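Uncharacterized protein (Bacteroides ovatus, PDB 4IRT) is of unknown function but has a BNR repeat-like beta-propeller domain and may be a neuraminidase. Local coordinates at residues Ser17-Val22 with Ser38-Asp43; Tyr130-Ser133 with Leu137-Val140; Glu227-Glu230 with Ser236-Glu239; Ala267-Glu272 with Thr300-Lys305; Val320-Glu325 with Lys376-His381. One frame throughout, in Å; residues are numbered along the deposited sequence. Where two conformers were deposited one is given.

Contact 1 (Ser17-Val22 with Ser38-Asp43); sequences SVNTTV and SYYDND. With EDO (1,2-ethanediol), chain I.
N19 and Y39 bring their CA atoms to 5.8 Å where a type I turn running from S17 to T20 comes up against the end of strand 34-40. No backbone bond crosses; the N19 side chain makes the join. Its CG lies beside its own backbone N, anti to the carbonyl carbon (chi1 -78°), and this carries the amide to the strand, where it reads both backbone groups of Y40. Y40 N donates to N19 OD1 at 2.9 Å in an almost straight bond (178°), coming in somewhat tilted from the carbonyl plane. N19 ND2 gives one hydrogen to Y40 O at 3.1 Å, this time in the carbonyl plane and on a lone pair; it also makes a weak bond to Q385 OE1. Two bonds to one residue fix the amide's rotation and tell its oxygen from its nitrogen. Strand 34-40 is the second strand of a four-stranded antiparallel sheet, a blade of the beta-propeller, so the turn, which follows strand 5-12, is fastened to the blade at the end of strand 34-40. Beside the amide, V18 crosses the Y40 side chain at about a right angle: V18 CG2 touches Y40 CE2 at 3.8 Å and V18 CG1 lies as near to Y40 CD2. The phenol OH of Y40 is bonded to N74 O.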
# COMPACT_ATOMS: atom_id res chain seq x y z
N SER A 17 4.97 14.10 3.66
CA SER A 17 4.48 12.78 4.05
C SER A 17 5.17 11.61 3.33
O SER A 17 4.66 10.51 3.35
CB SER A 17 2.96 12.68 3.78
OG SER A 17 2.66 13.01 2.44
N VAL A 18 6.33 11.86 2.73
CA VAL A 18 7.03 10.85 1.94
C VAL A 18 7.27 9.53 2.69
O VAL A 18 7.19 8.43 2.09
CB VAL A 18 8.32 11.42 1.29
CG1 VAL A 18 9.42 11.64 2.31
CG2 VAL A 18 8.79 10.50 0.16
N ASN A 19 7.51 9.61 4.00
CA ASN A 19 7.74 8.39 4.77
C ASN A 19 6.47 7.67 5.16
O ASN A 19 6.54 6.53 5.62
CB ASN A 19 8.51 8.70 6.05
CG ASN A 19 9.99 8.90 5.83
OD1 ASN A 19 10.60 8.39 4.88
ND2 ASN A 19 10.60 9.62 6.74
N THR A 20 5.31 8.33 4.99
CA THR A 20 4.05 7.87 5.59
C THR A 20 2.87 7.91 4.58
O THR A 20 1.84 8.52 4.84
CB THR A 20 3.71 8.74 6.82
OG1 THR A 20 3.61 10.13 6.42
CG2 THR A 20 4.78 8.61 7.90
N THR A 21 3.02 7.31 3.41
CA THR A 21 1.90 7.19 2.49
C THR A 21 1.35 5.77 2.56
O THR A 21 2.03 4.82 3.00
CB THR A 21 2.25 7.51 1.03
OG1 THR A 21 2.86 6.36 0.42
CG2 THR A 21 3.14 8.76 0.92
N VAL A 22 0.09 5.63 2.16
CA VAL A 22 -0.62 4.36 2.22
C VAL A 22 -0.01 3.35 1.24
O VAL A 22 -0.17 2.15 1.42
CB VAL A 22 -2.14 4.58 1.93
CG1 VAL A 22 -2.38 4.84 0.45
CG2 VAL A 22 -2.96 3.41 2.40
N SER A 38 12.35 0.92 6.64
CA SER A 38 13.07 1.84 5.78
C SER A 38 12.39 3.19 5.84
O SER A 38 11.17 3.27 5.97
CB SER A 38 13.11 1.34 4.30
OG SER A 38 11.82 1.14 3.75
N TYR A 39 13.19 4.24 5.74
CA TYR A 39 12.71 5.61 5.74
C TYR A 39 13.78 6.53 5.27
O TYR A 39 14.96 6.12 5.13
CB TYR A 39 12.27 6.03 7.13
CG TYR A 39 13.31 5.93 8.19
CD1 TYR A 39 13.48 4.76 8.92
CD2 TYR A 39 14.10 7.04 8.54
CE1 TYR A 39 14.41 4.67 9.95
CE2 TYR A 39 15.03 6.96 9.56
CZ TYR A 39 15.19 5.75 10.24
OH TYR A 39 16.09 5.67 11.26
N TYR A 40 13.39 7.78 4.98
CA TYR A 40 14.35 8.84 4.73
C TYR A 40 14.63 9.61 6.02
O TYR A 40 13.69 10.02 6.72
CB TYR A 40 13.82 9.81 3.71
CG TYR A 40 13.61 9.28 2.30
CD1 TYR A 40 14.69 8.98 1.49
CD2 TYR A 40 12.32 9.17 1.76
CE1 TYR A 40 14.49 8.51 0.20
CE2 TYR A 40 12.11 8.71 0.47
CZ TYR A 40 13.22 8.41 -0.33
OH TYR A 40 13.06 7.96 -1.63
N ASP A 41 15.90 9.85 6.29
CA ASP A 41 16.30 10.70 7.39
C ASP A 41 16.15 12.18 7.04
O ASP A 41 15.77 12.53 5.93
CB ASP A 41 17.69 10.30 7.91
CG ASP A 41 18.85 10.78 7.05
OD1 ASP A 41 18.68 11.61 6.13
OD2 ASP A 41 19.99 10.31 7.33
N ASN A 42 16.39 13.06 8.00
CA ASN A 42 16.15 14.47 7.77
C ASN A 42 17.00 15.11 6.68
O ASN A 42 16.65 16.17 6.16
CB ASN A 42 16.33 15.28 9.06
CG ASN A 42 15.54 16.59 9.02
OD1 ASN A 42 14.36 16.60 8.68
ND2 ASN A 42 16.18 17.68 9.40
N ASP A 43 18.12 14.48 6.37
CA ASP A 43 18.98 14.93 5.27
C ASP A 43 18.62 14.32 3.91
O ASP A 43 19.31 14.56 2.89
CB ASP A 43 20.43 14.58 5.59
CG ASP A 43 20.92 15.30 6.85
OD1 ASP A 43 20.59 16.48 7.05
OD2 ASP A 43 21.66 14.69 7.63
C1 EDO I . 15.78 17.60 2.54
O1 EDO I . 15.61 18.82 1.82
C2 EDO I . 17.04 17.67 3.37
O2 EDO I . 16.72 18.36 4.58

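Contact 2 (Tyr130-Ser133 with Leu137-Val140); sequences YPLS and LLFV
Y130 and L138 send their side chains to the same face of the sheet by different first torsions: CG of Y130 sits anti to its carbonyl carbon (chi1 -52°), while CG of L138 turns anti to the backbone N (chi1 -155°). Their CB atoms stand 4.2 Å apart, Y130 CB to L138 CB. Beneath them the two residues form an antiparallel hydrogen-bonded pair. L138 N donates to Y130 O at 2.7 Å, and Y130 N returns a bond to L138 O at 3.0 Å. The next pair, P131 with L137, is non-hydrogen-bonded, a position where no N-H is needed toward the partner strand; on that face L137 CD2 bends back to within 3.9 Å of P131 CA. Past the strand end L132 leans in again, its CD1 at 4.1 Å from L138 CD1, while the Y130 ring reaches along to V140, with CE2 4.3 Å from V140 CG2. This is the turn end of the hairpin 124-131/137-143 in a propeller blade. Strand 151-157 continues the blade beside L137-V140; Y130 and V140 pack on strand 178-185 of the next sheet, and P131 rests against helix 371-377.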
# COMPACT_ATOMS: atom_id res chain seq x y z
N TYR A 130 5.60 -7.42 -3.57
CA TYR A 130 4.75 -8.42 -2.91
C TYR A 130 5.48 -9.74 -2.95
O TYR A 130 6.09 -10.10 -3.98
CB TYR A 130 3.39 -8.55 -3.60
CG TYR A 130 2.69 -7.22 -3.77
CD1 TYR A 130 1.89 -6.71 -2.76
CD2 TYR A 130 2.89 -6.44 -4.92
CE1 TYR A 130 1.28 -5.48 -2.88
CE2 TYR A 130 2.30 -5.20 -5.05
CZ TYR A 130 1.50 -4.72 -4.03
OH TYR A 130 0.91 -3.50 -4.14
N PRO A 131 5.42 -10.51 -1.85
CA PRO A 131 6.05 -11.81 -1.84
C PRO A 131 5.15 -12.89 -2.44
O PRO A 131 3.94 -12.89 -2.19
CB PRO A 131 6.26 -12.07 -0.35
CG PRO A 131 5.04 -11.48 0.24
CD PRO A 131 4.72 -10.25 -0.59
N LEU A 132 5.74 -13.81 -3.19
CA LEU A 132 5.01 -14.89 -3.83
C LEU A 132 5.37 -16.17 -3.10
O LEU A 132 6.39 -16.23 -2.39
CB LEU A 132 5.44 -15.03 -5.29
CG LEU A 132 5.13 -13.81 -6.17
CD1 LEU A 132 5.66 -14.07 -7.57
CD2 LEU A 132 3.63 -13.53 -6.19
N SER A 133 4.56 -17.20 -3.28
CA SER A 133 4.85 -18.50 -2.68
C SER A 133 6.20 -19.01 -3.15
O SER A 133 6.57 -18.81 -4.30
CB SER A 133 3.75 -19.51 -3.03
OG SER A 133 2.67 -19.31 -2.15
N LEU A 137 9.61 -12.95 -5.74
CA LEU A 137 8.95 -11.67 -5.49
C LEU A 137 8.20 -11.18 -6.71
O LEU A 137 8.53 -11.53 -7.85
CB LEU A 137 9.94 -10.58 -5.08
CG LEU A 137 10.73 -10.78 -3.79
CD1 LEU A 137 11.58 -9.56 -3.50
CD2 LEU A 137 9.78 -11.13 -2.66
N LEU A 138 7.17 -10.37 -6.45
CA LEU A 138 6.48 -9.59 -7.48
C LEU A 138 6.84 -8.13 -7.32
O LEU A 138 6.97 -7.65 -6.19
CB LEU A 138 4.97 -9.74 -7.30
CG LEU A 138 4.14 -9.51 -8.54
CD1 LEU A 138 4.25 -10.69 -9.51
CD2 LEU A 138 2.68 -9.28 -8.15
N PHE A 139 6.99 -7.43 -8.43
CA PHE A 139 7.18 -5.99 -8.42
C PHE A 139 6.18 -5.38 -9.37
O PHE A 139 6.01 -5.85 -10.48
CB PHE A 139 8.57 -5.60 -8.85
CG PHE A 139 8.89 -4.11 -8.75
CD1 PHE A 139 9.04 -3.50 -7.51
CD2 PHE A 139 9.12 -3.37 -9.88
CE1 PHE A 139 9.41 -2.16 -7.42
CE2 PHE A 139 9.48 -2.04 -9.81
CZ PHE A 139 9.64 -1.43 -8.58
N VAL A 140 5.53 -4.34 -8.91
CA VAL A 140 4.57 -3.62 -9.71
C VAL A 140 4.91 -2.14 -9.67
O VAL A 140 5.32 -1.62 -8.62
CB VAL A 140 3.12 -3.83 -9.26
CG1 VAL A 140 2.19 -3.00 -10.14
CG2 VAL A 140 2.74 -5.29 -9.33

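Contact 3 (Glu227-Glu230 with Ser236-Glu239); sequences ERYE and SNAE
Y229 OH is gripped by two backbone groups: it accepts a hydrogen bond from E239 N at 2.9 Å and is also bonded to the carbonyl oxygen of Y211, on strand 206-214. The contact lies in the long connection between the two last strands of a beta-propeller blade, 206-214 and 239-242, and the phenol spans from one part of that connection to the start of the final strand. E239 N lies at the ring's edge, in its plane, and the bond to OH is moderately bent (151°). The same edge runs along the backbone leading up to it: Y229 CE1 is 3.4 Å from N237 O and 4.0 Å from A238 CA. E239 CB also lies 3.2 Å from Y229 OH. A phenylalanine in place of Y229 would probably lose the hydroxyl's bonds to E239 N and Y211 O, weakening the tie between loop and blade. From CB onward E239 is extended, its CG anti to the backbone N (chi1 -179°), and this carries the carboxylate away from the phenol to T224 OG1 and W290 NE1, which both bond to OE2. N237 sits across the ring obliquely, its amide plane nearly perpendicular to the ring (86°). Its OD1 is bonded to K234 N, and its backbone O to K223 NZ. Its other amide atom faces the first segment: a water accepts from N237 ND2 at 3.3 Å and from E230 N at 3.1 Å.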
# COMPACT_ATOMS: atom_id res chain seq x y z
N GLU A 227 -14.95 -16.79 -14.30
CA GLU A 227 -14.53 -16.61 -15.69
C GLU A 227 -13.05 -16.22 -15.74
O GLU A 227 -12.57 -15.40 -14.94
CB GLU A 227 -15.35 -15.53 -16.41
CG GLU A 227 -16.85 -15.76 -16.42
CD GLU A 227 -17.56 -15.21 -15.19
OE1 GLU A 227 -16.90 -14.92 -14.15
OE2 GLU A 227 -18.80 -15.08 -15.25
N ARG A 228 -12.34 -16.79 -16.69
CA ARG A 228 -11.01 -16.31 -17.01
C ARG A 228 -11.09 -15.05 -17.85
O ARG A 228 -11.78 -15.02 -18.86
CB ARG A 228 -10.25 -17.34 -17.81
CG ARG A 228 -8.83 -16.92 -18.10
CD ARG A 228 -8.02 -18.08 -18.61
NE ARG A 228 -6.99 -17.59 -19.50
CZ ARG A 228 -6.23 -18.36 -20.27
NH1 ARG A 228 -6.38 -19.68 -20.26
NH2 ARG A 228 -5.31 -17.79 -21.05
N TYR A 229 -10.39 -14.01 -17.46
CA TYR A 229 -10.31 -12.80 -18.29
C TYR A 229 -9.59 -13.01 -19.63
O TYR A 229 -8.56 -13.71 -19.71
CB TYR A 229 -9.52 -11.71 -17.56
CG TYR A 229 -10.27 -10.92 -16.53
CD1 TYR A 229 -11.11 -9.89 -16.90
CD2 TYR A 229 -10.01 -11.10 -15.16
CE1 TYR A 229 -11.74 -9.12 -15.96
CE2 TYR A 229 -10.65 -10.31 -14.21
CZ TYR A 229 -11.50 -9.31 -14.61
OH TYR A 229 -12.14 -8.50 -13.69
N GLU A 230 -10.14 -12.40 -20.67
CA GLU A 230 -9.37 -12.17 -21.88
C GLU A 230 -8.62 -10.87 -21.63
O GLU A 230 -9.25 -9.84 -21.34
CB GLU A 230 -10.29 -12.08 -23.09
CG GLU A 230 -11.11 -13.36 -23.23
CD GLU A 230 -11.64 -13.59 -24.64
OE1 GLU A 230 -10.89 -13.39 -25.62
OE2 GLU A 230 -12.82 -14.00 -24.75
N SER A 236 -14.89 -2.26 -20.35
CA SER A 236 -16.01 -3.09 -20.73
C SER A 236 -16.04 -4.48 -20.09
O SER A 236 -17.13 -4.95 -19.81
CB SER A 236 -16.08 -3.24 -22.25
OG SER A 236 -14.95 -3.94 -22.72
N ASN A 237 -14.90 -5.12 -19.86
CA ASN A 237 -14.88 -6.51 -19.37
C ASN A 237 -14.49 -6.67 -17.91
O ASN A 237 -14.55 -7.78 -17.36
CB ASN A 237 -14.02 -7.43 -20.29
CG ASN A 237 -12.56 -7.02 -20.34
OD1 ASN A 237 -12.23 -5.84 -20.20
ND2 ASN A 237 -11.67 -7.98 -20.54
N ALA A 238 -14.10 -5.57 -17.28
CA ALA A 238 -13.67 -5.63 -15.88
C ALA A 238 -14.81 -6.13 -15.00
O ALA A 238 -15.98 -5.83 -15.28
CB ALA A 238 -13.23 -4.26 -15.41
N GLU A 239 -14.45 -6.82 -13.92
CA GLU A 239 -15.39 -7.16 -12.88
C GLU A 239 -15.57 -5.93 -11.99
O GLU A 239 -14.60 -5.43 -11.43
CB GLU A 239 -14.92 -8.36 -12.04
CG GLU A 239 -15.95 -8.71 -10.96
CD GLU A 239 -15.62 -9.90 -10.10
OE1 GLU A 239 -14.54 -10.55 -10.25
OE2 GLU A 239 -16.50 -10.20 -9.24
O HOH W 1 -12.88 -11.00 -20.45

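Contact 4 (Ala267-Glu272 with Thr300-Lys305); sequences ATYWRE and TPFTLK
Y269, on the second strand, 264-271, of a propeller blade, meets F302 and L304 of the loop that leads from strand 290-294 to strand 318-322, and so from one blade's sheet to the next. The two rings form an offset edge-to-face pair: the edge of F302 is turned toward the face of Y269, with centroids 6.0 Å apart and planes at 76°. The touching atoms are F302 CZ and Y269 CE1, 3.9 Å from each other, and the side chains cross at about a right angle. Both aromatic residues place CG between their own backbone N and carbonyl carbon (chi1 64° in Y269, 70° in F302), the most hindered of the three staggered choices, and this lets F302 reach back from the loop to the strand with its CZ leading. L304 adds the second touch, its CD2 lying 3.8 Å from Y269 OH and, at the same time, near the plane of the F302 ring at its edge. P278, on the neighbouring strand 278-285, packs against both aromatic residues. The loop's polar ties include E249, whose carboxylate receives bonds from T303 OG1 and L304 N. No hydrogen bond joins the two segments, so what binds them here is dispersion and the weak electrostatics of a ring edge on a ring face.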
# COMPACT_ATOMS: atom_id res chain seq x y z
N ALA A 267 -10.33 -1.44 1.16
CA ALA A 267 -10.60 -0.32 2.06
C ALA A 267 -10.41 1.01 1.34
O ALA A 267 -9.39 1.24 0.68
CB ALA A 267 -9.70 -0.39 3.28
N THR A 268 -11.41 1.87 1.44
CA THR A 268 -11.39 3.14 0.75
C THR A 268 -12.41 4.07 1.38
O THR A 268 -12.85 3.85 2.52
CB THR A 268 -11.61 2.98 -0.79
OG1 THR A 268 -11.41 4.23 -1.43
CG2 THR A 268 -13.04 2.48 -1.12
N TYR A 269 -12.72 5.17 0.67
CA TYR A 269 -13.76 6.08 1.09
C TYR A 269 -14.49 6.75 -0.08
O TYR A 269 -13.98 6.83 -1.19
CB TYR A 269 -13.27 7.12 2.11
CG TYR A 269 -12.21 8.14 1.65
CD1 TYR A 269 -12.55 9.20 0.82
CD2 TYR A 269 -10.90 8.04 2.10
CE1 TYR A 269 -11.60 10.13 0.42
CE2 TYR A 269 -9.91 8.97 1.72
CZ TYR A 269 -10.26 10.00 0.87
OH TYR A 269 -9.33 10.94 0.48
N TRP A 270 -15.73 7.16 0.19
CA TRP A 270 -16.55 7.96 -0.72
C TRP A 270 -17.78 8.48 0.05
O TRP A 270 -18.08 8.01 1.15
CB TRP A 270 -16.94 7.13 -1.98
CG TRP A 270 -17.93 5.98 -1.71
CD1 TRP A 270 -19.30 6.08 -1.59
CD2 TRP A 270 -17.63 4.59 -1.61
NE1 TRP A 270 -19.85 4.84 -1.38
CE2 TRP A 270 -18.85 3.91 -1.39
CE3 TRP A 270 -16.45 3.84 -1.71
CZ2 TRP A 270 -18.91 2.53 -1.24
CZ3 TRP A 270 -16.53 2.46 -1.54
CH2 TRP A 270 -17.73 1.83 -1.31
N ARG A 271 -18.50 9.45 -0.52
CA ARG A 271 -19.67 10.04 0.17
C ARG A 271 -21.01 9.35 -0.14
O ARG A 271 -21.19 8.70 -1.18
CB ARG A 271 -19.82 11.54 -0.13
CG ARG A 271 -20.24 11.91 -1.56
CD ARG A 271 -20.49 13.42 -1.71
NE ARG A 271 -20.77 13.72 -3.11
CZ ARG A 271 -21.97 13.60 -3.69
NH1 ARG A 271 -23.02 13.20 -3.00
NH2 ARG A 271 -22.11 13.83 -5.00
N GLU A 272 -21.93 9.46 0.80
CA GLU A 272 -23.34 9.13 0.52
C GLU A 272 -23.93 10.10 -0.52
O GLU A 272 -23.52 11.27 -0.60
CB GLU A 272 -24.17 9.18 1.81
CG GLU A 272 -23.79 8.15 2.83
CD GLU A 272 -24.07 6.74 2.36
OE1 GLU A 272 -23.27 6.19 1.57
OE2 GLU A 272 -25.11 6.19 2.79
N THR A 300 -18.02 15.98 9.22
CA THR A 300 -17.29 17.11 8.67
C THR A 300 -17.01 16.90 7.18
O THR A 300 -16.30 15.97 6.80
CB THR A 300 -15.96 17.31 9.41
OG1 THR A 300 -16.23 17.27 10.82
CG2 THR A 300 -15.30 18.64 9.05
N PRO A 301 -17.60 17.75 6.33
CA PRO A 301 -17.45 17.64 4.89
C PRO A 301 -16.07 18.02 4.40
O PRO A 301 -15.37 18.80 5.06
CB PRO A 301 -18.47 18.63 4.33
CG PRO A 301 -18.69 19.63 5.43
CD PRO A 301 -18.55 18.82 6.70
N PHE A 302 -15.69 17.45 3.26
CA PHE A 302 -14.59 17.97 2.46
C PHE A 302 -14.82 17.48 1.05
O PHE A 302 -15.67 16.63 0.81
CB PHE A 302 -13.20 17.57 2.98
CG PHE A 302 -12.86 16.11 2.80
CD1 PHE A 302 -12.21 15.65 1.65
CD2 PHE A 302 -13.13 15.20 3.81
CE1 PHE A 302 -11.87 14.31 1.52
CE2 PHE A 302 -12.80 13.85 3.68
CZ PHE A 302 -12.16 13.41 2.54
N THR A 303 -14.05 18.03 0.12
CA THR A 303 -14.11 17.60 -1.28
C THR A 303 -12.72 17.47 -1.80
O THR A 303 -11.81 18.19 -1.36
CB THR A 303 -14.94 18.57 -2.16
OG1 THR A 303 -15.09 17.99 -3.46
CG2 THR A 303 -14.29 19.95 -2.27
N LEU A 304 -12.54 16.51 -2.70
CA LEU A 304 -11.25 16.28 -3.35
C LEU A 304 -10.98 17.28 -4.48
O LEU A 304 -9.81 17.59 -4.78
CB LEU A 304 -11.20 14.86 -3.92
CG LEU A 304 -11.35 13.70 -2.93
CD1 LEU A 304 -11.42 12.35 -3.63
CD2 LEU A 304 -10.19 13.77 -1.94
N LYS A 305 -12.05 17.77 -5.11
CA LYS A 305 -11.94 18.69 -6.24
C LYS A 305 -11.19 19.96 -5.85
O LYS A 305 -11.41 20.52 -4.77
CB LYS A 305 -13.34 19.03 -6.76
CG LYS A 305 -13.37 19.91 -8.02
CD LYS A 305 -14.79 20.06 -8.57
CE LYS A 305 -14.80 20.80 -9.91
NZ LYS A 305 -16.18 21.11 -10.42

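Contact 5 (Val320-Glu325 with Lys376-His381); sequences VVEGGE and KQRKLH
E322 and R378 supply the charged part of the contact, in one of the two conformers modelled for E322. R378 NE donates to E322 OE2 at 3.2 Å, a salt bridge with the oxygen in the guanidinium plane; seen from the glutamate, the donor stands above the carboxylate plane, and the two planes are 66° apart. A water completes a ring beside it, donating to E322 OE1 at 2.7 Å and accepting from R378 NH2 at 3.1 Å. The bend at chi2 (-77°) folds the arginine chain round so that NE faces the glutamate while NH1 goes to W374 O and to E187 OE2, a second acidic partner. A methionine in its place would probably lose the charge that faces E322 and E187, and the donor to the W374 carbonyl. E322 opens a type I' turn ending at E325, the hairpin between strands 318-322 and 325-330 of a propeller blade, closed by E322 N to E325 O and E325 N to E322 O. The apolar part pairs V320 with L380: V320 CG1 meets L380 CD1 at 3.9 Å, and V320 CG2 lies 4.2 Å from L380 CD2, with H369 packing against both.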
# COMPACT_ATOMS: atom_id res chain seq x y z
N VAL A 320 -6.47 -5.29 8.18
CA VAL A 320 -6.15 -6.72 8.25
C VAL A 320 -7.41 -7.46 8.66
O VAL A 320 -8.28 -6.90 9.34
CB VAL A 320 -4.96 -7.05 9.17
CG1 VAL A 320 -3.67 -6.42 8.62
CG2 VAL A 320 -5.23 -6.65 10.62
N VAL A 321 -7.51 -8.71 8.20
CA VAL A 321 -8.69 -9.52 8.41
C VAL A 321 -8.31 -10.88 9.01
O VAL A 321 -7.28 -11.48 8.67
CB VAL A 321 -9.45 -9.71 7.10
CG1 VAL A 321 -10.79 -10.44 7.32
CG2 VAL A 321 -9.69 -8.38 6.43
N GLU A 322 -9.18 -11.36 9.91
CA GLU A 322 -9.05 -12.68 10.52
C GLU A 322 -10.44 -13.32 10.48
O GLU A 322 -11.30 -13.04 11.33
CB GLU A 322 -8.54 -12.53 11.95
CG GLU A 322 -8.74 -13.73 12.88
CD GLU A 322 -8.05 -14.99 12.40
OE1 GLU A 322 -8.64 -15.72 11.59
OE2 GLU A 322 -6.91 -15.24 12.85
N GLY A 323 -10.72 -14.14 9.47
CA GLY A 323 -12.00 -14.86 9.40
C GLY A 323 -13.26 -14.01 9.58
O GLY A 323 -14.13 -14.33 10.39
N GLY A 324 -13.35 -12.93 8.81
CA GLY A 324 -14.49 -12.03 8.91
C GLY A 324 -14.29 -10.88 9.90
O GLY A 324 -14.98 -9.87 9.82
N GLU A 325 -13.36 -11.03 10.84
CA GLU A 325 -13.06 -10.00 11.81
C GLU A 325 -12.10 -8.99 11.14
O GLU A 325 -11.14 -9.37 10.52
CB GLU A 325 -12.48 -10.60 13.06
CG GLU A 325 -12.06 -9.59 14.09
CD GLU A 325 -11.61 -10.25 15.38
OE1 GLU A 325 -11.16 -11.42 15.37
OE2 GLU A 325 -11.69 -9.58 16.40
N LYS A 376 1.91 -14.23 9.02
CA LYS A 376 2.63 -15.35 9.64
C LYS A 376 2.35 -15.46 11.12
O LYS A 376 2.32 -16.56 11.65
CB LYS A 376 4.14 -15.22 9.44
CG LYS A 376 4.59 -15.12 7.99
CD LYS A 376 4.56 -16.44 7.28
CE LYS A 376 5.06 -16.27 5.85
NZ LYS A 376 5.24 -17.57 5.15
N GLN A 377 2.16 -14.33 11.80
CA GLN A 377 2.05 -14.33 13.26
C GLN A 377 0.79 -13.68 13.86
O GLN A 377 0.61 -13.70 15.06
CB GLN A 377 3.31 -13.71 13.88
CG GLN A 377 4.58 -14.46 13.53
CD GLN A 377 5.76 -14.02 14.38
OE1 GLN A 377 5.59 -13.70 15.55
NE2 GLN A 377 6.95 -14.00 13.79
N ARG A 378 -0.11 -13.19 13.01
CA ARG A 378 -1.29 -12.44 13.43
C ARG A 378 -1.00 -11.34 14.44
O ARG A 378 -1.75 -11.15 15.39
CB ARG A 378 -2.39 -13.40 13.95
CG ARG A 378 -2.89 -14.33 12.86
CD ARG A 378 -3.83 -13.58 11.94
NE ARG A 378 -4.45 -14.51 11.00
CZ ARG A 378 -4.00 -14.77 9.79
NH1 ARG A 378 -2.94 -14.14 9.29
NH2 ARG A 378 -4.65 -15.66 9.05
N LYS A 379 0.06 -10.60 14.19
CA LYS A 379 0.38 -9.37 14.92
C LYS A 379 0.31 -8.22 13.95
O LYS A 379 0.70 -8.38 12.78
CB LYS A 379 1.77 -9.44 15.52
CG LYS A 379 1.87 -10.42 16.67
CD LYS A 379 3.32 -10.60 17.10
CE LYS A 379 3.41 -11.35 18.41
NZ LYS A 379 4.79 -11.29 18.96
N LEU A 380 -0.23 -7.09 14.41
CA LEU A 380 -0.36 -5.87 13.60
C LEU A 380 0.61 -4.82 14.10
O LEU A 380 0.42 -4.25 15.21
CB LEU A 380 -1.79 -5.31 13.66
CG LEU A 380 -2.12 -4.06 12.85
CD1 LEU A 380 -1.83 -4.33 11.37
CD2 LEU A 380 -3.58 -3.66 13.06
N HIS A 381 1.62 -4.58 13.30
CA HIS A 381 2.63 -3.56 13.57
C HIS A 381 2.50 -2.51 12.50
O HIS A 381 2.45 -2.84 11.30
CB HIS A 381 4.03 -4.16 13.57
CG HIS A 381 4.33 -5.01 14.77
ND1 HIS A 381 5.62 -5.40 15.07
CD2 HIS A 381 3.54 -5.54 15.73
CE1 HIS A 381 5.61 -6.14 16.17
NE2 HIS A 381 4.36 -6.25 16.59
O HOH W 2 -7.23 -17.15 9.83

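Contacts 1, 2 and 3 are buried. The centres of contacts 1 and 2 lie about 14 and 13 Å from the chain's centre, and each ties into a blade sheet: contact 1 through an asparagine amide reading backbone, contact 2 through a regular hairpin. The centre of contact 3 lies farthest out, about 24 Å from the chain's centre and opposite contact 1; it includes one exposed residue, E230, and its chemistry is polar and partly water-mediated. Contacts 4 and 5 are only partly buried; 4 has no hydrogen bond and rests on aromatic and apolar touches, whereas 5 sets a salt bridge beside an apolar pair. Helix 371-377 links two of them, since P131 of contact 2 packs on it and R378 of contact 5 follows it. None of the five touches another directly.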